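Local coordinates for protein alpha-1,6-mannanase (PDB 4V1S) that probably hydrolyses alpha-1,6-mannosidic linkages in mannan as a family 76 glycoside hydrolase of a gut Bacteroides, at residues N112-W117 against L165-G170; S211-Y216 against D226-I231; D321-M326 against F340-F345. All coordinates share one frame; numbering follows the deposited sequence.

Interaction 1 of 3, residues N112-W117 against L165-G170; sequences NFDNYW and LEKAKG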
loop_
_atom_site.group_PDB
_atom_site.type_symbol
_atom_site.label_atom_id
_atom_site.label_comp_id
_atom_site.label_asym_id
_atom_site.label_seq_id
_atom_site.Cartn_x
_atom_site.Cartn_y
_atom_site.Cartn_z
ATOM N N ASN A 112 -13.947 4.919 10.943
ATOM C CA ASN A 112 -14.594 4.239 9.834
ATOM C C ASN A 112 -14.054 2.804 9.641
ATOM O O ASN A 112 -14.823 1.893 9.340
ATOM C CB ASN A 112 -14.449 5.038 8.549
ATOM C CG ASN A 112 -15.284 4.463 7.418
ATOM O OD1 ASN A 112 -16.458 4.156 7.605
ATOM N ND2 ASN A 112 -14.649 4.211 6.280
ATOM N N PHE A 113 -12.749 2.642 9.774
ATOM C CA PHE A 113 -12.130 1.341 9.713
ATOM C C PHE A 113 -12.726 0.407 10.769
ATOM O O PHE A 113 -12.863 -0.788 10.515
ATOM C CB PHE A 113 -10.590 1.395 9.860
ATOM C CG PHE A 113 -9.885 1.488 8.545
ATOM C CD1 PHE A 113 -9.858 2.703 7.831
ATOM C CD2 PHE A 113 -9.319 0.372 7.959
ATOM C CE1 PHE A 113 -9.276 2.772 6.578
ATOM C CE2 PHE A 113 -8.738 0.440 6.682
ATOM C CZ PHE A 113 -8.697 1.634 5.995
ATOM N N ASP A 114 -13.137 0.948 11.919
ATOM C CA ASP A 114 -13.805 0.100 12.926
ATOM C C ASP A 114 -15.089 -0.599 12.337
ATOM O O ASP A 114 -15.471 -1.683 12.778
ATOM C CB ASP A 114 -14.156 0.917 14.176
ATOM C CG ASP A 114 -12.973 1.096 15.181
ATOM O OD1 ASP A 114 -11.911 0.373 15.142
ATOM O OD2 ASP A 114 -13.165 1.988 16.065
ATOM N N ASN A 115 -15.724 0.033 11.343
ATOM C CA ASN A 115 -16.883 -0.575 10.675
ATOM C C ASN A 115 -16.512 -1.847 9.969
ATOM O O ASN A 115 -17.378 -2.680 9.741
ATOM C CB ASN A 115 -17.539 0.357 9.701
ATOM C CG ASN A 115 -18.173 1.547 10.387
ATOM O OD1 ASN A 115 -18.851 1.411 11.402
ATOM N ND2 ASN A 115 -17.971 2.723 9.819
ATOM N N TYR A 116 -15.253 -1.966 9.558
ATOM C CA TYR A 116 -14.746 -3.159 8.874
ATOM C C TYR A 116 -14.095 -4.189 9.805
ATOM O O TYR A 116 -13.663 -5.256 9.349
ATOM C CB TYR A 116 -13.731 -2.746 7.808
ATOM C CG TYR A 116 -14.275 -1.868 6.684
ATOM C CD1 TYR A 116 -14.545 -0.527 6.878
ATOM C CD2 TYR A 116 -14.530 -2.386 5.433
ATOM C CE1 TYR A 116 -14.998 0.275 5.864
ATOM C CE2 TYR A 116 -14.967 -1.572 4.400
ATOM C CZ TYR A 116 -15.261 -0.268 4.629
ATOM O OH TYR A 116 -15.743 0.505 3.600
ATOM N N TRP A 117 -13.946 -3.846 11.092
ATOM C CA TRP A 117 -13.264 -4.745 12.031
ATOM C C TRP A 117 -14.209 -5.797 12.553
ATOM O O TRP A 117 -15.292 -5.479 13.060
ATOM C CB TRP A 117 -12.737 -3.937 13.195
ATOM C CG TRP A 117 -12.033 -4.720 14.263
ATOM C CD1 TRP A 117 -12.514 -5.040 15.483
ATOM C CD2 TRP A 117 -10.718 -5.277 14.182
ATOM N NE1 TRP A 117 -11.572 -5.711 16.203
ATOM C CE2 TRP A 117 -10.465 -5.900 15.422
ATOM C CE3 TRP A 117 -9.725 -5.327 13.172
ATOM C CZ2 TRP A 117 -9.252 -6.495 15.728
ATOM C CZ3 TRP A 117 -8.543 -5.942 13.477
ATOM C CH2 TRP A 117 -8.323 -6.544 14.751
ATOM N N LEU A 165 -2.182 1.613 17.397
ATOM C CA LEU A 165 -1.213 0.530 17.544
ATOM C C LEU A 165 -1.886 -0.810 17.907
ATOM O O LEU A 165 -1.474 -1.851 17.423
ATOM C CB LEU A 165 -0.174 0.913 18.601
ATOM C CG LEU A 165 0.960 -0.097 18.747
ATOM C CD1 LEU A 165 1.752 -0.234 17.440
ATOM C CD2 LEU A 165 1.859 0.282 19.899
ATOM N N GLU A 166 -2.913 -0.765 18.742
ATOM C CA GLU A 166 -3.653 -1.967 19.112
ATOM C C GLU A 166 -4.212 -2.649 17.858
ATOM O O GLU A 166 -4.089 -3.857 17.677
ATOM C CB GLU A 166 -4.774 -1.608 20.082
ATOM C CG GLU A 166 -5.711 -2.721 20.481
ATOM C CD GLU A 166 -6.676 -2.290 21.591
ATOM O OE1 GLU A 166 -6.694 -1.084 21.964
ATOM O OE2 GLU A 166 -7.416 -3.163 22.092
ATOM N N LYS A 167 -4.818 -1.855 16.977
ATOM C CA LYS A 167 -5.384 -2.417 15.750
ATOM C C LYS A 167 -4.269 -2.810 14.766
ATOM O O LYS A 167 -4.446 -3.763 14.016
ATOM C CB LYS A 167 -6.397 -1.488 15.097
ATOM C CG LYS A 167 -7.703 -1.381 15.859
ATOM C CD LYS A 167 -8.541 -2.628 15.727
ATOM C CE LYS A 167 -9.891 -2.488 16.405
ATOM N NZ LYS A 167 -9.818 -2.321 17.875
ATOM N N ALA A 168 -3.152 -2.075 14.716
ATOM C CA ALA A 168 -2.020 -2.511 13.878
ATOM C C ALA A 168 -1.574 -3.912 14.271
ATOM O O ALA A 168 -1.364 -4.775 13.423
ATOM C CB ALA A 168 -0.852 -1.565 13.980
ATOM N N LYS A 169 -1.413 -4.127 15.569
ATOM C CA LYS A 169 -1.002 -5.422 16.076
ATOM C C LYS A 169 -2.025 -6.509 15.755
ATOM O O LYS A 169 -1.662 -7.642 15.374
ATOM C CB LYS A 169 -0.760 -5.355 17.593
ATOM C CG LYS A 169 0.484 -4.593 17.957
ATOM C CD LYS A 169 0.523 -4.437 19.470
ATOM C CE LYS A 169 1.712 -3.662 19.952
ATOM N NZ LYS A 169 1.633 -3.432 21.428
ATOM N N GLY A 170 -3.307 -6.166 15.900
ATOM C CA GLY A 170 -4.358 -7.118 15.645
ATOM C C GLY A 170 -4.483 -7.468 14.184
ATOM O O GLY A 170 -4.644 -8.626 13.831
HETATM O O HOH W 1 -11.090 0.863 17.898
#
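The indole of Trp-117 carries the end of Lys-167 over one face and meets the backbone carbon C of Gly-170 at its edge, close to the ring plane, while Tyr-127 of strand 124-127 joins it edge-to-face. This lysine-over-indole cation-pi pair lies near the surface of the twelve-helix (alpha/alpha)6 barrel of the family, linking helix 99-114 and the turn 114-117 to helix 162-177. Lys-167 CE stands almost directly above the five-membered ring of Trp-117, 3.5 Å from its centroid and 5° off the normal, as a CH-pi contact. The ammonium continues past it: NZ of Lys-167 is 4.4 Å from the same Trp-117 centroid, 19° off the normal. The bend at chi2 lays CD, too, over the indole near the bond shared by its two rings; that at chi4 directs NZ. On the tryptophan side, CG lies opposite the backbone N (chi1 179°), which swings the ring out from the end of a type I turn, Asp-114 to Trp-117, across to the helix. Trp-117 CH2 comes within 4.0 Å of Gly-170 C, close in against a residue that has no side chain. With a serine in place of Trp-117, Lys-167 would probably lose the surface over which it curls, leaving its ammonium without the pi partner and its end freer to turn. Asp-114 adds opposite charge without a salt bridge, its OD1 4.4 Å from Lys-167 NZ. A water joins the two instead, donating to Asp-114 OD1 at 2.9 Å and weakly accepting from Lys-167 NZ at 3.4 Å.

Interaction 2 of 3, residues S211-Y216 against D226-I231; sequences SCMKLY and DAAIRI
An antiparallel helical hairpin, helix 202-219 followed by helix 222-239, closes here on two alanine methyls: Cys-212 and Met-213 on one arm meet Ala-227 and Ala-228 on the other. The two segments run at 158° between their N-to-C directions, with 8.9 Å between their axes. Alanine methyls permit this approach, and the CA atoms of Cys-212 and Ala-228 lie only 5.9 Å apart. Cys-212 points toward the opposing helix and divides its contact: its CB faces Ala-228 CB at 4.1 Å, whereas its SG reaches along to Ala-227 CB at 3.8 Å. Hairpins of this kind, joined in succession, build the (alpha/alpha)6 barrel, and this one also borders the next helix along the chain. Met-213 makes the connection. The bend at its chi2 (-50°) brings SD to 3.6 Å from Ala-228 CB, with CG touching the same methyl. Ala-228 is thereby met by both Cys-212 and Met-213. All four residues are buried and their meeting is apolar. Beyond the pair, Met-213 also packs on Lys-276, Met-277 and Ala-280 of helix 264-281, and Ile-229 touches Met-277.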
loop_
_atom_site.group_PDB
_atom_site.type_symbol
_atom_site.label_atom_id
_atom_site.label_comp_id
_atom_site.label_asym_id
_atom_site.label_seq_id
_atom_site.Cartn_x
_atom_site.Cartn_y
_atom_site.Cartn_z
ATOM N N SER A 211 4.833 -5.011 7.496
ATOM C CA SER A 211 4.144 -4.791 8.768
ATOM C C SER A 211 4.987 -5.300 9.937
ATOM O O SER A 211 5.134 -4.621 10.968
ATOM C CB SER A 211 2.787 -5.493 8.780
ATOM O OG SER A 211 1.884 -4.959 7.828
ATOM N N CYS A 212 5.522 -6.514 9.781
ATOM C CA CYS A 212 6.413 -7.098 10.785
ATOM C C CYS A 212 7.608 -6.188 11.064
ATOM O O CYS A 212 7.956 -5.953 12.217
ATOM C CB CYS A 212 6.922 -8.480 10.348
ATOM S SG CYS A 212 5.769 -9.840 10.570
ATOM N N MET A 213 8.235 -5.678 10.008
ATOM C CA MET A 213 9.395 -4.813 10.195
ATOM C C MET A 213 9.030 -3.489 10.878
ATOM O O MET A 213 9.785 -3.000 11.741
ATOM C CB MET A 213 10.137 -4.591 8.881
ATOM C CG MET A 213 10.795 -5.855 8.349
ATOM S SD MET A 213 11.819 -6.749 9.559
ATOM C CE MET A 213 12.924 -5.458 10.110
ATOM N N LYS A 214 7.871 -2.935 10.537
ATOM C CA LYS A 214 7.416 -1.713 11.181
ATOM C C LYS A 214 7.119 -1.952 12.649
ATOM O O LYS A 214 7.528 -1.156 13.509
ATOM C CB LYS A 214 6.222 -1.096 10.433
ATOM C CG LYS A 214 6.593 -0.477 9.086
ATOM C CD LYS A 214 5.419 0.107 8.333
ATOM C CE LYS A 214 5.928 1.018 7.222
ATOM N NZ LYS A 214 6.377 2.322 7.766
ATOM N N LEU A 215 6.457 -3.067 12.954
ATOM C CA LEU A 215 6.193 -3.407 14.350
ATOM C C LEU A 215 7.454 -3.824 15.136
ATOM O O LEU A 215 7.548 -3.571 16.350
ATOM C CB LEU A 215 5.082 -4.445 14.462
ATOM C CG LEU A 215 3.695 -3.790 14.551
ATOM C CD1 LEU A 215 2.593 -4.776 14.235
ATOM C CD2 LEU A 215 3.463 -3.179 15.936
ATOM N N TYR A 216 8.418 -4.436 14.451
ATOM C CA TYR A 216 9.711 -4.709 15.065
ATOM C C TYR A 216 10.367 -3.414 15.522
ATOM O O TYR A 216 10.875 -3.316 16.642
ATOM C CB TYR A 216 10.649 -5.463 14.106
ATOM C CG TYR A 216 12.024 -5.635 14.676
ATOM C CD1 TYR A 216 12.226 -6.421 15.800
ATOM C CD2 TYR A 216 13.112 -4.978 14.121
ATOM C CE1 TYR A 216 13.488 -6.564 16.350
ATOM C CE2 TYR A 216 14.378 -5.107 14.659
ATOM C CZ TYR A 216 14.560 -5.912 15.765
ATOM O OH TYR A 216 15.810 -6.056 16.323
ATOM N N ASP A 226 11.928 -12.147 13.209
ATOM C CA ASP A 226 12.056 -13.551 12.831
ATOM C C ASP A 226 10.968 -13.974 11.847
ATOM O O ASP A 226 11.239 -14.748 10.937
ATOM C CB ASP A 226 12.041 -14.453 14.067
ATOM C CG ASP A 226 13.293 -14.294 14.930
ATOM O OD1 ASP A 226 14.370 -13.876 14.415
ATOM O OD2 ASP A 226 13.190 -14.602 16.129
ATOM N N ALA A 227 9.754 -13.436 12.011
ATOM C CA ALA A 227 8.675 -13.711 11.078
ATOM C C ALA A 227 9.006 -13.149 9.691
ATOM O O ALA A 227 8.833 -13.842 8.707
ATOM C CB ALA A 227 7.358 -13.160 11.593
ATOM N N ALA A 228 9.487 -11.905 9.623
ATOM C CA ALA A 228 9.841 -11.303 8.350
ATOM C C ALA A 228 10.897 -12.145 7.622
ATOM O O ALA A 228 10.796 -12.397 6.412
ATOM C CB ALA A 228 10.328 -9.875 8.534
ATOM N N ILE A 229 11.894 -12.607 8.361
ATOM C CA ILE A 229 12.986 -13.409 7.779
ATOM C C ILE A 229 12.468 -14.737 7.254
ATOM O O ILE A 229 12.799 -15.152 6.145
ATOM C CB ILE A 229 14.119 -13.615 8.810
ATOM C CG1 ILE A 229 14.835 -12.277 9.065
ATOM C CG2 ILE A 229 15.118 -14.660 8.334
ATOM C CD1 ILE A 229 15.777 -12.293 10.263
ATOM N N ARG A 230 11.637 -15.396 8.056
ATOM C CA ARG A 230 11.071 -16.672 7.689
ATOM C C ARG A 230 10.204 -16.560 6.428
ATOM O O ARG A 230 10.341 -17.352 5.490
ATOM C CB ARG A 230 10.262 -17.227 8.872
ATOM C CG ARG A 230 9.605 -18.556 8.622
ATOM C CD ARG A 230 8.821 -19.033 9.843
ATOM N NE ARG A 230 7.710 -18.134 10.161
ATOM C CZ ARG A 230 7.595 -17.344 11.228
ATOM N NH1 ARG A 230 8.525 -17.299 12.180
ATOM N NH2 ARG A 230 6.505 -16.583 11.354
ATOM N N ILE A 231 9.281 -15.594 6.432
ATOM C CA ILE A 231 8.413 -15.386 5.288
ATOM C C ILE A 231 9.236 -14.968 4.062
ATOM O O ILE A 231 8.995 -15.442 2.953
ATOM C CB ILE A 231 7.335 -14.341 5.617
ATOM C CG1 ILE A 231 6.386 -14.895 6.703
ATOM C CG2 ILE A 231 6.582 -13.937 4.359
ATOM C CD1 ILE A 231 5.586 -13.810 7.396
#

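Interaction 3 of 3, residues D321-M326 against F340-F345; sequences DSWFDM and FHAINF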
loop_
_atom_site.group_PDB
_atom_site.type_symbol
_atom_site.label_atom_id
_atom_site.label_comp_id
_atom_site.label_asym_id
_atom_site.label_seq_id
_atom_site.Cartn_x
_atom_site.Cartn_y
_atom_site.Cartn_z
ATOM N N ASP A 321 6.787 4.797 -3.633
ATOM C CA ASP A 321 7.133 4.703 -2.214
ATOM C C ASP A 321 8.528 4.067 -2.017
ATOM O O ASP A 321 9.233 4.431 -1.068
ATOM C CB ASP A 321 6.083 3.882 -1.420
ATOM C CG ASP A 321 4.998 4.745 -0.816
ATOM O OD1 ASP A 321 5.211 5.976 -0.760
ATOM O OD2 ASP A 321 3.965 4.185 -0.381
ATOM N N SER A 322 8.915 3.138 -2.911
ATOM C CA SER A 322 10.257 2.543 -2.903
ATOM C C SER A 322 11.315 3.609 -3.142
ATOM O O SER A 322 12.357 3.615 -2.469
ATOM C CB SER A 322 10.363 1.373 -3.924
ATOM O OG SER A 322 9.471 0.309 -3.557
ATOM N N TRP A 323 11.072 4.482 -4.116
ATOM C CA TRP A 323 11.975 5.604 -4.351
ATOM C C TRP A 323 12.136 6.491 -3.096
ATOM O O TRP A 323 13.259 6.889 -2.762
ATOM C CB TRP A 323 11.561 6.422 -5.560
ATOM C CG TRP A 323 11.709 5.753 -6.814
ATOM C CD1 TRP A 323 12.656 4.816 -7.169
ATOM C CD2 TRP A 323 10.912 5.982 -7.970
ATOM N NE1 TRP A 323 12.484 4.453 -8.483
ATOM C CE2 TRP A 323 11.436 5.169 -9.013
ATOM C CE3 TRP A 323 9.834 6.820 -8.239
ATOM C CZ2 TRP A 323 10.857 5.123 -10.300
ATOM C CZ3 TRP A 323 9.269 6.799 -9.535
ATOM C CH2 TRP A 323 9.782 5.954 -10.538
ATOM N N PHE A 324 11.032 6.843 -2.436
ATOM C CA PHE A 324 11.119 7.622 -1.217
ATOM C C PHE A 324 11.941 6.886 -0.161
ATOM O O PHE A 324 12.758 7.509 0.516
ATOM C CB PHE A 324 9.722 7.972 -0.698
ATOM C CG PHE A 324 8.964 8.989 -1.547
ATOM C CD1 PHE A 324 9.570 10.210 -1.906
ATOM C CD2 PHE A 324 7.635 8.760 -1.940
ATOM C CE1 PHE A 324 8.865 11.160 -2.633
ATOM C CE2 PHE A 324 6.918 9.723 -2.626
ATOM C CZ PHE A 324 7.543 10.914 -3.004
ATOM N N ASP A 325 11.731 5.565 -0.013
ATOM C CA ASP A 325 12.499 4.801 0.953
ATOM C C ASP A 325 13.976 4.789 0.590
ATOM O O ASP A 325 14.828 4.847 1.479
ATOM C CB ASP A 325 12.053 3.348 1.049
ATOM C CG ASP A 325 10.737 3.163 1.751
ATOM O OD1 ASP A 325 10.156 4.113 2.361
ATOM O OD2 ASP A 325 10.247 2.023 1.666
ATOM N N MET A 326 14.293 4.713 -0.704
ATOM C CA MET A 326 15.686 4.761 -1.138
ATOM C C MET A 326 16.336 6.093 -0.760
ATOM O O MET A 326 17.469 6.115 -0.318
ATOM C CB MET A 326 15.836 4.510 -2.643
ATOM C CG MET A 326 15.768 3.050 -3.021
ATOM S SD MET A 326 17.073 2.057 -2.241
ATOM C CE MET A 326 16.861 0.510 -3.110
ATOM N N PHE A 340 9.106 12.710 -7.995
ATOM C CA PHE A 340 8.401 13.920 -8.380
ATOM C C PHE A 340 8.015 13.913 -9.853
ATOM O O PHE A 340 6.942 14.373 -10.215
ATOM C CB PHE A 340 9.206 15.162 -8.076
ATOM C CG PHE A 340 9.356 15.459 -6.607
ATOM C CD1 PHE A 340 8.254 15.654 -5.819
ATOM C CD2 PHE A 340 10.614 15.599 -6.038
ATOM C CE1 PHE A 340 8.389 15.962 -4.483
ATOM C CE2 PHE A 340 10.750 15.898 -4.713
ATOM C CZ PHE A 340 9.633 16.065 -3.928
ATOM N N HIS A 341 8.890 13.390 -10.704
ATOM C CA HIS A 341 8.547 13.296 -12.145
ATOM C C HIS A 341 7.297 12.404 -12.371
ATOM O O HIS A 341 6.402 12.748 -13.138
ATOM C CB HIS A 341 9.743 12.757 -12.914
ATOM C CG HIS A 341 9.677 12.984 -14.386
ATOM N ND1 HIS A 341 9.457 14.225 -14.936
ATOM C CD2 HIS A 341 9.862 12.138 -15.423
ATOM C CE1 HIS A 341 9.472 14.127 -16.252
ATOM N NE2 HIS A 341 9.721 12.872 -16.572
ATOM N N ALA A 342 7.229 11.266 -11.656
ATOM C CA ALA A 342 6.116 10.331 -11.810
ATOM C C ALA A 342 4.826 10.987 -11.266
ATOM O O ALA A 342 3.764 10.906 -11.879
ATOM C CB ALA A 342 6.406 9.017 -11.128
ATOM N N ILE A 343 4.958 11.663 -10.133
ATOM C CA ILE A 343 3.796 12.336 -9.505
ATOM C C ILE A 343 3.320 13.516 -10.375
ATOM O O ILE A 343 2.104 13.742 -10.530
ATOM C CB ILE A 343 4.092 12.693 -8.030
ATOM C CG1 ILE A 343 4.291 11.382 -7.239
ATOM C CG2 ILE A 343 2.948 13.497 -7.448
ATOM C CD1 ILE A 343 4.850 11.568 -5.856
ATOM N N ASN A 344 4.251 14.248 -10.980
ATOM C CA ASN A 344 3.879 15.329 -11.903
ATOM C C ASN A 344 3.079 14.800 -13.065
ATOM O O ASN A 344 2.119 15.413 -13.482
ATOM C CB ASN A 344 5.132 16.079 -12.385
ATOM C CG ASN A 344 5.809 16.898 -11.270
ATOM O OD1 ASN A 344 5.251 17.135 -10.208
ATOM N ND2 ASN A 344 7.021 17.319 -11.524
ATOM N N PHE A 345 3.489 13.641 -13.587
ATOM C CA PHE A 345 2.766 13.001 -14.670
ATOM C C PHE A 345 1.333 12.649 -14.273
ATOM O O PHE A 345 0.404 12.851 -15.033
ATOM C CB PHE A 345 3.522 11.753 -15.147
ATOM C CG PHE A 345 2.831 11.016 -16.266
ATOM C CD1 PHE A 345 3.002 11.386 -17.555
ATOM C CD2 PHE A 345 2.011 9.916 -15.978
ATOM C CE1 PHE A 345 2.387 10.688 -18.589
ATOM C CE2 PHE A 345 1.366 9.227 -16.989
ATOM C CZ PHE A 345 1.574 9.616 -18.306
#
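Trp-323 and Phe-324 share nearly the same first torsion, chi1 -68° and -70°, each with CG opposite its own carbonyl carbon; being successive on the helix, the two rings leave it in different directions and reach two successive residues, Ala-342 and Ile-343. The tryptophan presents the six-membered end of its indole, so that CZ3 meets Ala-342 CB at 4.0 Å, the methyl lying near the ring plane and therefore at an edge. Phe-324 starts less directly toward the partner but its far end comes in, CZ meeting Ile-343 CD1 at 4.0 Å. An extended chi2 (169°) carries that terminal methyl out to the ring edge. Both meetings are thus methyl against aromatic rim, and long rings bridge backbones whose nearest CA atoms, those of Trp-323 and Phe-340, are 9.9 Å apart. The indole is also fixed at its polar side, where NE1 donates to Glu-298 OE2. The helical hairpin of 313-330 and 334-350, within the (alpha/alpha)6 barrel, is so joined by a buried contact. Around it, Trp-323 meets Tyr-302 edge-to-face, Phe-324 stacks with Tyr-390 of helix 374-394, and Ile-343 packs on Tyr-384 and Ala-387 of that same helix.

From the N terminus, the chain meets interaction 1 first, which closes a loop of 47 residues holding most of a small beta hairpin and helix 142-159. Interaction 2 then closes a tight helical hairpin with nine residues between its segments, and interaction 3 does likewise with thirteen. The three follow in series: none nests within another and none crosses. Interactions 1 and 2 nevertheless touch, since Leu-215 CD2 lies 3.7 Å from Leu-165 CD1, so helix 162-177 packs directly against helix 202-219. Interaction 3 sits across the chain's centre from interaction 1, their centres about 29 Å apart, joining helices late in the chain.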